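DNA polymerase (Bacillus phage phi29, PDB 2PYL) replicates viral DNA from a protein primer, combining processive, strand-displacing DNA synthesis with 3'-5' exonuclease proofreading. Local coordinates at residues C[56-61]-C[115-120]; C[248-253]-C[481-486]; C[454-459]-C[496-501]. The protein carries 2 engineered substitutions. One frame throughout, in Å; residues are numbered along the deposited sequence.

Contact 1 of 3, residues C[56-61]-C[115-120]; sequences ADLYFH and IHTVIY. With EDO (1,2-ethanediol), chain K.
Y59 and Y120 lean against each other on one face of a parallel strand pair, a worked example of how residues paired across neighbouring strands share a side of the sheet. Their rings meet obliquely, the planes 38° apart: CE2 of Y59 rests on CB of Y120 at 3.8 Å, while CD1 of Y120 lies over a face of the Y59 ring. Y59 is one of the residues that interact with the primer terminal protein, and the strand pair sets its ring against Y120. CG of Y120 sits beside its own backbone N (chi1 -60°), which sends the ring back along its strand toward D57. There the ring presents its edge, CE1 coming 4.0 Å from CG of D57, with the carboxylate turned almost perpendicular to it (86°). A water ties the two ends together, donating to D57 OD1 (2.7 Å) and bonding to Y120 OH; the same OD1 also receives a salt bridge from R6. An ethanediol, probably from the crystallisation liquor, lies over the Y120 ring and hydrogen-bonds to Y59 OH.

On the other face the branches of I119 divide the work. CG1 packs on CD2 of L58 (3.9 Å), and CG2 meets CD1 of F60 (3.6 Å). L58 anchors the backbone, its N bonded to V118 O at 2.7 Å and its O accepting Y120 N at 2.6 Å.

Strand 57-60 lies between strands 8-15 and 114-121 of the mixed sheet, parallel to both. Helix 63-76 packs on F60 and I119 through I70, L58 meets C11 of strand 8-15, and V118 and Y120 reach M102 of strand 100-109.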
# COMPACT_ATOMS: atom_id res chain seq x y z
N ALA C 56 10.19 7.21 27.08
CA ALA C 56 8.91 7.58 26.52
C ALA C 56 8.74 6.96 25.16
O ALA C 56 9.62 6.26 24.66
CB ALA C 56 8.80 9.11 26.43
N ASP C 57 7.57 7.21 24.57
CA ASP C 57 7.27 6.84 23.19
C ASP C 57 7.40 8.07 22.31
O ASP C 57 6.76 9.08 22.57
CB ASP C 57 5.86 6.24 23.08
CG ASP C 57 5.73 4.89 23.80
OD1 ASP C 57 6.77 4.31 24.19
OD2 ASP C 57 4.59 4.41 23.97
N LEU C 58 8.24 7.96 21.29
CA LEU C 58 8.52 9.04 20.37
C LEU C 58 7.95 8.73 18.98
O LEU C 58 7.92 7.56 18.55
CB LEU C 58 10.03 9.22 20.25
CG LEU C 58 10.74 10.07 21.31
CD1 LEU C 58 10.22 9.84 22.72
CD2 LEU C 58 12.23 9.84 21.23
N TYR C 59 7.51 9.78 18.28
CA TYR C 59 7.00 9.68 16.91
C TYR C 59 7.69 10.69 16.00
O TYR C 59 7.74 11.89 16.32
CB TYR C 59 5.49 9.92 16.85
CG TYR C 59 4.65 8.88 17.58
CD1 TYR C 59 4.45 8.96 18.95
CD2 TYR C 59 4.06 7.83 16.88
CE1 TYR C 59 3.67 8.00 19.63
CE2 TYR C 59 3.27 6.88 17.54
CZ TYR C 59 3.09 6.97 18.91
OH TYR C 59 2.33 6.03 19.57
N PHE C 60 8.23 10.20 14.89
CA PHE C 60 8.69 11.05 13.80
C PHE C 60 7.82 10.79 12.60
O PHE C 60 7.43 9.64 12.34
CB PHE C 60 10.14 10.73 13.40
CG PHE C 60 11.18 11.23 14.36
CD1 PHE C 60 11.41 10.58 15.55
CD2 PHE C 60 11.96 12.34 14.04
CE1 PHE C 60 12.40 11.02 16.43
CE2 PHE C 60 12.93 12.79 14.91
CZ PHE C 60 13.16 12.14 16.10
N HIS C 61 7.56 11.84 11.84
CA HIS C 61 6.80 11.70 10.61
C HIS C 61 7.74 11.32 9.48
O HIS C 61 8.50 12.15 8.97
CB HIS C 61 6.02 12.96 10.29
CG HIS C 61 4.82 12.70 9.44
ND1 HIS C 61 3.80 11.89 9.85
CD2 HIS C 61 4.49 13.16 8.21
CE1 HIS C 61 2.87 11.85 8.91
NE2 HIS C 61 3.27 12.60 7.90
N ILE C 115 14.40 -0.39 30.90
CA ILE C 115 14.67 1.04 30.80
C ILE C 115 14.97 1.33 29.32
O ILE C 115 16.03 1.00 28.80
CB ILE C 115 15.83 1.49 31.72
CG1 ILE C 115 15.58 1.05 33.17
CG2 ILE C 115 16.03 3.00 31.66
CD1 ILE C 115 14.23 1.47 33.74
N HIS C 116 14.00 1.93 28.65
CA HIS C 116 14.11 2.11 27.21
C HIS C 116 13.26 3.26 26.67
O HIS C 116 12.28 3.67 27.29
CB HIS C 116 13.75 0.80 26.50
CG HIS C 116 12.31 0.41 26.63
ND1 HIS C 116 11.51 0.14 25.54
CD2 HIS C 116 11.52 0.24 27.72
CE1 HIS C 116 10.30 -0.19 25.96
NE2 HIS C 116 10.28 -0.14 27.28
N THR C 117 13.69 3.79 25.53
CA THR C 117 12.89 4.73 24.78
C THR C 117 12.56 4.08 23.45
O THR C 117 13.42 3.49 22.82
CB THR C 117 13.60 6.10 24.56
OG1 THR C 117 13.74 6.77 25.82
CG2 THR C 117 12.79 6.99 23.63
N VAL C 118 11.29 4.19 23.05
CA VAL C 118 10.82 3.59 21.80
C VAL C 118 10.40 4.69 20.83
O VAL C 118 9.75 5.67 21.21
CB VAL C 118 9.65 2.58 22.04
CG1 VAL C 118 9.37 1.77 20.79
CG2 VAL C 118 10.00 1.65 23.19
N ILE C 119 10.80 4.53 19.57
CA ILE C 119 10.55 5.51 18.52
C ILE C 119 9.73 4.86 17.41
O ILE C 119 10.12 3.82 16.86
CB ILE C 119 11.87 6.11 17.96
CG1 ILE C 119 12.76 6.60 19.12
CG2 ILE C 119 11.56 7.24 16.98
CD1 ILE C 119 14.12 7.13 18.70
N TYR C 120 8.59 5.48 17.09
CA TYR C 120 7.65 4.98 16.06
C TYR C 120 7.50 5.94 14.88
O TYR C 120 8.02 7.07 14.90
CB TYR C 120 6.27 4.75 16.67
CG TYR C 120 6.22 3.75 17.80
CD1 TYR C 120 6.04 4.17 19.11
CD2 TYR C 120 6.36 2.38 17.55
CE1 TYR C 120 6.00 3.26 20.16
CE2 TYR C 120 6.30 1.45 18.59
CZ TYR C 120 6.12 1.91 19.90
OH TYR C 120 6.06 1.03 20.96
C1 EDO K . 2.20 1.85 19.85
O1 EDO K . 1.39 0.76 19.39
C2 EDO K . 2.36 2.87 18.72
O2 EDO K . 1.22 3.74 18.64
O HOH W 1 6.13 1.78 23.56

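Contact 2 of 3, residues C[248-253]-C[481-486]; sequences FDVNSL and GYWAHE. With MG (magnesium ion), chain E; TTP (thymidine-5'-triphosphate), chain F; EDO (1,2-ethanediol), chain H.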
# COMPACT_ATOMS: atom_id res chain seq x y z
N PHE C 248 -14.80 2.78 -16.52
CA PHE C 248 -15.71 2.28 -15.51
C PHE C 248 -14.88 1.80 -14.33
O PHE C 248 -13.87 1.13 -14.52
CB PHE C 248 -16.57 1.15 -16.03
CG PHE C 248 -17.62 1.59 -17.02
CD1 PHE C 248 -17.34 1.68 -18.37
CD2 PHE C 248 -18.90 1.91 -16.58
CE1 PHE C 248 -18.30 2.09 -19.28
CE2 PHE C 248 -19.87 2.32 -17.49
CZ PHE C 248 -19.57 2.41 -18.84
N ASP C 249 -15.32 2.15 -13.13
CA ASP C 249 -14.57 1.87 -11.91
C ASP C 249 -15.49 1.25 -10.87
O ASP C 249 -16.49 1.86 -10.51
CB ASP C 249 -14.03 3.20 -11.34
CG ASP C 249 -12.62 3.08 -10.83
OD1 ASP C 249 -11.76 2.74 -11.66
OD2 ASP C 249 -12.34 3.35 -9.63
N VAL C 250 -15.14 0.07 -10.37
CA VAL C 250 -15.96 -0.56 -9.33
C VAL C 250 -15.93 0.25 -8.03
O VAL C 250 -14.89 0.76 -7.61
CB VAL C 250 -15.57 -2.02 -9.05
CG1 VAL C 250 -16.51 -2.63 -8.02
CG2 VAL C 250 -15.62 -2.86 -10.32
N ASN C 251 -17.10 0.39 -7.40
CA ASN C 251 -17.21 1.07 -6.12
C ASN C 251 -16.69 0.12 -5.05
O ASN C 251 -17.39 -0.83 -4.66
CB ASN C 251 -18.65 1.51 -5.84
CG ASN C 251 -19.23 2.41 -6.95
OD1 ASN C 251 -18.60 3.37 -7.37
ND2 ASN C 251 -20.42 2.07 -7.43
N SER C 252 -15.45 0.36 -4.61
CA SER C 252 -14.76 -0.43 -3.58
C SER C 252 -14.77 -1.94 -3.84
O SER C 252 -15.49 -2.68 -3.19
CB SER C 252 -15.34 -0.12 -2.19
OG SER C 252 -15.17 1.25 -1.88
N LEU C 253 -13.94 -2.38 -4.78
CA LEU C 253 -14.08 -3.71 -5.35
C LEU C 253 -13.82 -4.83 -4.32
O LEU C 253 -14.62 -5.76 -4.20
CB LEU C 253 -13.17 -3.89 -6.59
CG LEU C 253 -13.22 -5.27 -7.26
CD1 LEU C 253 -14.59 -5.55 -7.90
CD2 LEU C 253 -12.14 -5.45 -8.28
N GLY C 481 -19.84 -2.37 -5.03
CA GLY C 481 -19.69 -3.51 -5.93
C GLY C 481 -20.11 -3.27 -7.37
O GLY C 481 -19.77 -4.07 -8.25
N TYR C 482 -20.83 -2.18 -7.61
CA TYR C 482 -21.26 -1.80 -8.95
C TYR C 482 -20.17 -1.07 -9.69
O TYR C 482 -19.19 -0.61 -9.10
CB TYR C 482 -22.53 -0.93 -8.90
CG TYR C 482 -23.78 -1.74 -8.68
CD1 TYR C 482 -24.76 -1.83 -9.67
CD2 TYR C 482 -23.97 -2.45 -7.50
CE1 TYR C 482 -25.91 -2.60 -9.46
CE2 TYR C 482 -25.10 -3.21 -7.28
CZ TYR C 482 -26.07 -3.28 -8.27
OH TYR C 482 -27.20 -4.04 -8.05
N TRP C 483 -20.33 -0.97 -11.00
CA TRP C 483 -19.44 -0.17 -11.82
C TRP C 483 -19.94 1.27 -11.92
O TRP C 483 -21.10 1.52 -12.22
CB TRP C 483 -19.30 -0.78 -13.21
CG TRP C 483 -18.72 -2.16 -13.21
CD1 TRP C 483 -19.39 -3.32 -13.02
CD2 TRP C 483 -17.35 -2.51 -13.41
NE1 TRP C 483 -18.53 -4.38 -13.09
CE2 TRP C 483 -17.26 -3.91 -13.33
CE3 TRP C 483 -16.18 -1.78 -13.65
CZ2 TRP C 483 -16.07 -4.60 -13.47
CZ3 TRP C 483 -15.00 -2.47 -13.81
CH2 TRP C 483 -14.95 -3.87 -13.71
N ALA C 484 -19.05 2.21 -11.63
CA ALA C 484 -19.32 3.62 -11.85
C ALA C 484 -18.70 4.00 -13.18
O ALA C 484 -17.53 3.69 -13.42
CB ALA C 484 -18.70 4.46 -10.73
N HIS C 485 -19.47 4.63 -14.06
CA HIS C 485 -18.90 5.37 -15.17
C HIS C 485 -18.18 6.58 -14.55
O HIS C 485 -18.80 7.56 -14.16
CB HIS C 485 -19.98 5.81 -16.16
CG HIS C 485 -19.48 6.65 -17.30
ND1 HIS C 485 -20.28 7.52 -18.00
CD2 HIS C 485 -18.24 6.76 -17.85
CE1 HIS C 485 -19.58 8.12 -18.94
NE2 HIS C 485 -18.33 7.68 -18.87
N GLU C 486 -16.85 6.48 -14.45
CA GLU C 486 -16.09 7.46 -13.69
C GLU C 486 -15.74 8.67 -14.54
O GLU C 486 -15.87 9.81 -14.08
CB GLU C 486 -14.81 6.86 -13.14
CG GLU C 486 -14.04 7.87 -12.27
CD GLU C 486 -12.82 7.27 -11.60
OE1 GLU C 486 -12.01 6.61 -12.30
OE2 GLU C 486 -12.69 7.47 -10.36
MG MG E . -10.32 2.67 -8.81
PA TTP F . -8.89 2.02 -5.52
O1A TTP F . -9.74 2.23 -6.75
O2A TTP F . -7.51 2.59 -5.71
O3A TTP F . -9.52 2.69 -4.22
PB TTP F . -11.04 2.51 -3.73
O1B TTP F . -11.09 1.65 -2.51
O2B TTP F . -12.00 2.12 -4.85
O3B TTP F . -11.34 4.03 -3.29
PG TTP F . -11.44 5.26 -4.33
O1G TTP F . -11.86 4.77 -5.69
O2G TTP F . -10.11 5.95 -4.46
O3G TTP F . -12.47 6.18 -3.72
O5' TTP F . -8.81 0.48 -5.12
C5' TTP F . -9.15 -0.60 -5.96
C4' TTP F . -8.86 -1.88 -5.18
O4' TTP F . -7.44 -2.08 -5.03
C3' TTP F . -9.42 -1.86 -3.78
O3' TTP F . -10.77 -2.29 -3.73
C2' TTP F . -8.49 -2.79 -3.04
C1' TTP F . -7.15 -2.61 -3.74
N1 TTP F . -6.36 -1.67 -2.94
C2 TTP F . -5.73 -2.13 -1.78
O2 TTP F . -5.82 -3.33 -1.46
N3 TTP F . -5.01 -1.28 -1.02
C4 TTP F . -4.89 0.01 -1.33
O4 TTP F . -4.24 0.79 -0.61
C5 TTP F . -5.57 0.53 -2.54
C5M TTP F . -5.48 1.97 -2.96
C6 TTP F . -6.29 -0.37 -3.30
C1 EDO H . -20.17 -7.64 -6.18
O1 EDO H . -20.74 -6.75 -5.22
C2 EDO H . -18.88 -7.01 -6.66
O2 EDO H . -18.77 -6.98 -8.09
O HOH W 2 -9.91 4.44 -12.36
O HOH W 3 -10.23 5.60 -10.26
O HOH W 4 -10.63 4.67 -7.91
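Strands 248-250 and 483-486 run antiparallel with a marked twist, 141° between their directions. D249 and A484 form the hydrogen-bonded pair: D249 N gives to A484 O at 2.7 Å, and A484 N returns a bond to D249 O from above the carbonyl plane. F248 with H485 and V250 with W483 are the non-hydrogen-bonded pairs on either side. Past the strand end the pairing persists, N251 N bonding to Y482 O and G481 N to N251 O (2.9 Å).

On the apolar face, CG2 of V250, placed beside its backbone N, drops onto the six-membered ring of W483 almost exactly along the ring normal (2° off), 3.3 Å from the centroid, a tight CH-pi contact. CB of F248 touches CE3 of the same indole at 3.8 Å, and the F248 ring slants across H485.

D249 and A484 share the other face. D249 binds one magnesium ion through OD2 at 2.3 Å, together with the triphosphate's alpha-phosphate, a water and D458, and its side chain comes within about 3 Å of a second. E486 lies alongside, the carboxylates stacked 22° from parallel and OE1 3.9 Å from D249 OD1; two waters within bonding reach of both, with the nearby metal, probably ease this closeness of like charges. N251 rests its OD1 on CB of A484 (3.5 Å), its ND2 held by the carbonyls of K479 and D476.

The pair forms one side of the palm sheet of a family B polymerase: strand 483-489 is outermost, and 245-250, inside it, carries the metal ligand. I460 of strand 459-463 touches F248 and W483, while helix 427-447 packs on the indole through T441 and A444.

Contact 3 of 3, residues C[454-459]-C[496-501]; sequences YCDTDS and RQKTYI. With MG (magnesium ion), chain E; TTP (thymidine-5'-triphosphate), chain F; nucleotides of chain B; nucleotides of chain A.
K498 is held at its backbone and at its amino group by the YCDTD segment, and the same amino group reaches a DNA base. Its NZ gives a salt bridge to OD2 of D456, on that oxygen's syn lone pair, at 2.8 Å, with a weak second bond to OD1. The same NZ donates to O2 of DC10 in chain A at 2.8 Å, and CE lies 3.6 Å from O4' of DA7 in chain B. At its other end, the backbone N of K498 bonds to OH of Y454 at 2.7 Å, the donor approaching at the edge of the tyrosine ring.

K498 is the third residue of a type II turn from R496 to T499, where a positive phi (56°) is expected, and the peptide joining Q497 to K498 points its N-H at the tyrosine. Y454 carries CG anti to its backbone N (chi1 -176°) and spans from strand 452-456 to the turn. Its CE2 also meets CE2 of Y500 at 3.8 Å; Y500 OH goes on to a DNA phosphate. T457 OG1 donates to D456 OD1 on its anti side, 29° out of the carboxylate plane (2.9 Å), and T231 also bonds to this oxygen.

D458 OD1 binds magnesium at 2.5 Å. D456, though also a ligand of the catalytic metal, has its side chain about 10 Å from another bound magnesium ion in this complex and pairs with K498. The salt bridge would probably favour the protonated amine and help to aim an N-H at the base. Because O2 is an acceptor common to all DNA pyrimidines, the contact need not demand one particular base, consistent with the probable part of K498 and Y500 in binding template-primer structures.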
# COMPACT_ATOMS: atom_id res chain seq x y z
N TYR C 454 -8.31 -1.74 -21.91
CA TYR C 454 -7.40 -1.78 -20.78
C TYR C 454 -8.15 -2.11 -19.51
O TYR C 454 -9.31 -1.70 -19.34
CB TYR C 454 -6.67 -0.42 -20.62
CG TYR C 454 -5.62 -0.36 -19.53
CD1 TYR C 454 -4.34 -0.88 -19.74
CD2 TYR C 454 -5.89 0.22 -18.30
CE1 TYR C 454 -3.36 -0.83 -18.74
CE2 TYR C 454 -4.92 0.27 -17.29
CZ TYR C 454 -3.66 -0.25 -17.52
OH TYR C 454 -2.70 -0.18 -16.52
N CYS C 455 -7.51 -2.89 -18.65
CA CYS C 455 -7.97 -3.18 -17.29
C CYS C 455 -6.83 -3.01 -16.31
O CYS C 455 -5.71 -3.39 -16.60
CB CYS C 455 -8.47 -4.62 -17.18
SG CYS C 455 -9.91 -5.04 -18.16
N ASP C 456 -7.12 -2.43 -15.15
CA ASP C 456 -6.27 -2.56 -13.98
C ASP C 456 -7.12 -2.75 -12.72
O ASP C 456 -7.58 -1.78 -12.11
CB ASP C 456 -5.32 -1.38 -13.84
CG ASP C 456 -4.21 -1.65 -12.82
OD1 ASP C 456 -4.29 -2.66 -12.06
OD2 ASP C 456 -3.27 -0.84 -12.78
N THR C 457 -7.33 -4.02 -12.36
CA THR C 457 -7.89 -4.45 -11.07
C THR C 457 -9.40 -4.25 -10.91
O THR C 457 -10.15 -5.21 -10.79
CB THR C 457 -7.14 -3.82 -9.84
OG1 THR C 457 -5.73 -4.03 -9.97
CG2 THR C 457 -7.61 -4.44 -8.54
N ASP C 458 -9.82 -3.00 -10.87
CA ASP C 458 -11.21 -2.65 -10.53
C ASP C 458 -11.87 -1.79 -11.61
O ASP C 458 -12.90 -1.16 -11.37
CB ASP C 458 -11.26 -1.92 -9.18
CG ASP C 458 -10.69 -0.52 -9.24
OD1 ASP C 458 -11.14 0.33 -8.43
OD2 ASP C 458 -9.81 -0.25 -10.09
N SER C 459 -11.30 -1.82 -12.80
CA SER C 459 -11.65 -0.83 -13.80
C SER C 459 -11.52 -1.36 -15.21
O SER C 459 -10.66 -2.18 -15.50
CB SER C 459 -10.75 0.39 -13.62
OG SER C 459 -9.40 0.03 -13.75
N ARG C 496 1.72 0.75 -22.11
CA ARG C 496 1.93 -0.53 -21.45
C ARG C 496 1.12 -0.53 -20.16
O ARG C 496 0.40 0.43 -19.89
CB ARG C 496 3.42 -0.75 -21.15
CG ARG C 496 3.99 0.24 -20.17
CD ARG C 496 5.46 0.03 -19.87
NE ARG C 496 5.96 1.14 -19.06
CZ ARG C 496 7.24 1.45 -18.89
NH1 ARG C 496 8.19 0.73 -19.47
NH2 ARG C 496 7.56 2.50 -18.13
N GLN C 497 1.22 -1.61 -19.39
CA GLN C 497 0.60 -1.71 -18.06
C GLN C 497 0.98 -0.54 -17.15
O GLN C 497 2.15 -0.13 -17.09
CB GLN C 497 0.97 -3.04 -17.39
CG GLN C 497 0.35 -4.26 -18.09
CD GLN C 497 1.06 -5.57 -17.78
OE1 GLN C 497 0.44 -6.54 -17.29
NE2 GLN C 497 2.36 -5.61 -18.06
N LYS C 498 -0.03 0.00 -16.48
CA LYS C 498 0.12 1.11 -15.51
C LYS C 498 0.81 2.37 -16.08
O LYS C 498 1.36 3.19 -15.34
CB LYS C 498 0.82 0.60 -14.24
CG LYS C 498 0.01 -0.47 -13.49
CD LYS C 498 0.73 -0.90 -12.21
CE LYS C 498 0.10 -2.12 -11.56
NZ LYS C 498 -1.26 -1.85 -11.04
N THR C 499 0.75 2.52 -17.41
CA THR C 499 1.49 3.56 -18.14
C THR C 499 0.64 4.13 -19.30
O THR C 499 0.64 3.61 -20.43
CB THR C 499 2.84 3.03 -18.67
OG1 THR C 499 3.53 2.35 -17.61
CG2 THR C 499 3.71 4.18 -19.21
N TYR C 500 -0.11 5.19 -18.98
CA TYR C 500 -1.04 5.77 -19.94
C TYR C 500 -1.40 7.21 -19.58
O TYR C 500 -1.22 7.65 -18.44
CB TYR C 500 -2.32 4.92 -20.06
CG TYR C 500 -3.18 4.86 -18.82
CD1 TYR C 500 -4.25 5.73 -18.64
CD2 TYR C 500 -2.94 3.92 -17.81
CE1 TYR C 500 -5.06 5.68 -17.49
CE2 TYR C 500 -3.74 3.86 -16.65
CZ TYR C 500 -4.79 4.75 -16.50
OH TYR C 500 -5.60 4.72 -15.38
N ILE C 501 -1.90 7.92 -20.59
CA ILE C 501 -2.32 9.31 -20.46
C ILE C 501 -3.73 9.51 -21.05
O ILE C 501 -4.12 8.82 -21.98
CB ILE C 501 -1.30 10.27 -21.11
CG1 ILE C 501 -1.00 9.85 -22.55
CG2 ILE C 501 -0.03 10.33 -20.29
CD1 ILE C 501 -0.31 10.89 -23.37
MG MG E . -10.32 2.67 -8.81
PA TTP F . -8.89 2.02 -5.52
O1A TTP F . -9.74 2.23 -6.75
O2A TTP F . -7.51 2.59 -5.71
O3A TTP F . -9.52 2.69 -4.22
PB TTP F . -11.04 2.51 -3.73
O1B TTP F . -11.09 1.65 -2.51
O2B TTP F . -12.00 2.12 -4.85
O3B TTP F . -11.34 4.03 -3.29
PG TTP F . -11.44 5.26 -4.33
O1G TTP F . -11.86 4.77 -5.69
O2G TTP F . -10.11 5.95 -4.46
O3G TTP F . -12.47 6.18 -3.72
O5' TTP F . -8.81 0.48 -5.12
C5' TTP F . -9.15 -0.60 -5.96
C4' TTP F . -8.86 -1.88 -5.18
O4' TTP F . -7.44 -2.08 -5.03
C3' TTP F . -9.42 -1.86 -3.78
O3' TTP F . -10.77 -2.29 -3.73
C2' TTP F . -8.49 -2.79 -3.04
C1' TTP F . -7.15 -2.61 -3.74
N1 TTP F . -6.36 -1.67 -2.94
C2 TTP F . -5.73 -2.13 -1.78
O2 TTP F . -5.82 -3.33 -1.46
N3 TTP F . -5.01 -1.28 -1.02
C4 TTP F . -4.89 0.01 -1.33
O4 TTP F . -4.24 0.79 -0.61
C5 TTP F . -5.57 0.53 -2.54
C5M TTP F . -5.48 1.97 -2.96
C6 TTP F . -6.29 -0.37 -3.30
P DA B 7 1.83 -7.55 -13.55
OP1 DA B 7 0.93 -7.83 -14.67
OP2 DA B 7 2.90 -8.52 -13.22
O5' DA B 7 2.57 -6.16 -13.76
C5' DA B 7 1.91 -4.97 -14.09
C4' DA B 7 2.95 -3.86 -14.06
O4' DA B 7 3.22 -3.54 -12.68
C3' DA B 7 4.30 -4.20 -14.70
O3' DA B 7 4.55 -3.36 -15.82
C2' DA B 7 5.31 -4.03 -13.58
C1' DA B 7 4.56 -3.13 -12.61
N9 DA B 7 5.05 -3.25 -11.25
C8 DA B 7 5.24 -4.41 -10.55
N7 DA B 7 5.71 -4.24 -9.35
C5 DA B 7 5.83 -2.85 -9.23
C6 DA B 7 6.28 -2.02 -8.18
N6 DA B 7 6.69 -2.49 -7.01
N1 DA B 7 6.30 -0.69 -8.40
C2 DA B 7 5.90 -0.20 -9.60
N3 DA B 7 5.44 -0.88 -10.66
C4 DA B 7 5.43 -2.22 -10.41
P DC A 10 0.45 6.86 -10.44
OP1 DC A 10 0.31 7.45 -11.73
OP2 DC A 10 -0.16 7.47 -9.29
O5' DC A 10 -0.10 5.40 -10.47
C5' DC A 10 -0.23 4.71 -11.66
C4' DC A 10 -0.96 3.41 -11.48
O4' DC A 10 -0.29 2.61 -10.52
C3' DC A 10 -2.36 3.63 -10.99
O3' DC A 10 -3.22 3.04 -11.91
C2' DC A 10 -2.33 3.02 -9.61
C1' DC A 10 -1.20 2.02 -9.67
N1 DC A 10 -0.60 1.71 -8.33
C2 DC A 10 -0.53 0.39 -7.88
O2 DC A 10 -0.91 -0.50 -8.58
N3 DC A 10 -0.02 0.12 -6.69
C4 DC A 10 0.39 1.10 -5.94
N4 DC A 10 0.86 0.76 -4.77
C5 DC A 10 0.31 2.46 -6.34
C6 DC A 10 -0.18 2.72 -7.54
O HOH W 4 -10.63 4.67 -7.91

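How the contacts relate
Contact 1 closes before the others open and stands apart, its centre about 41 Å from those of contacts 2 and 3 and across the centre of the chain: it belongs to the exonuclease region, they to the polymerisation region. Contacts 2 and 3 lie about 15 Å apart by their centres, and their segments alternate along the chain. Strands 245-250, 483-489 and 452-456 share one antiparallel sheet, with 459-463 between the first and last; V250 N and D458 O, 2.7 Å apart, probably bond directly. Magnesium and the triphosphate join both contacts. Contact 3 links this sheet to the neighbouring one that holds 499-508, bringing DNA-binding residues up to the metal site. The contacts of the two regions thus lie in separate sheets.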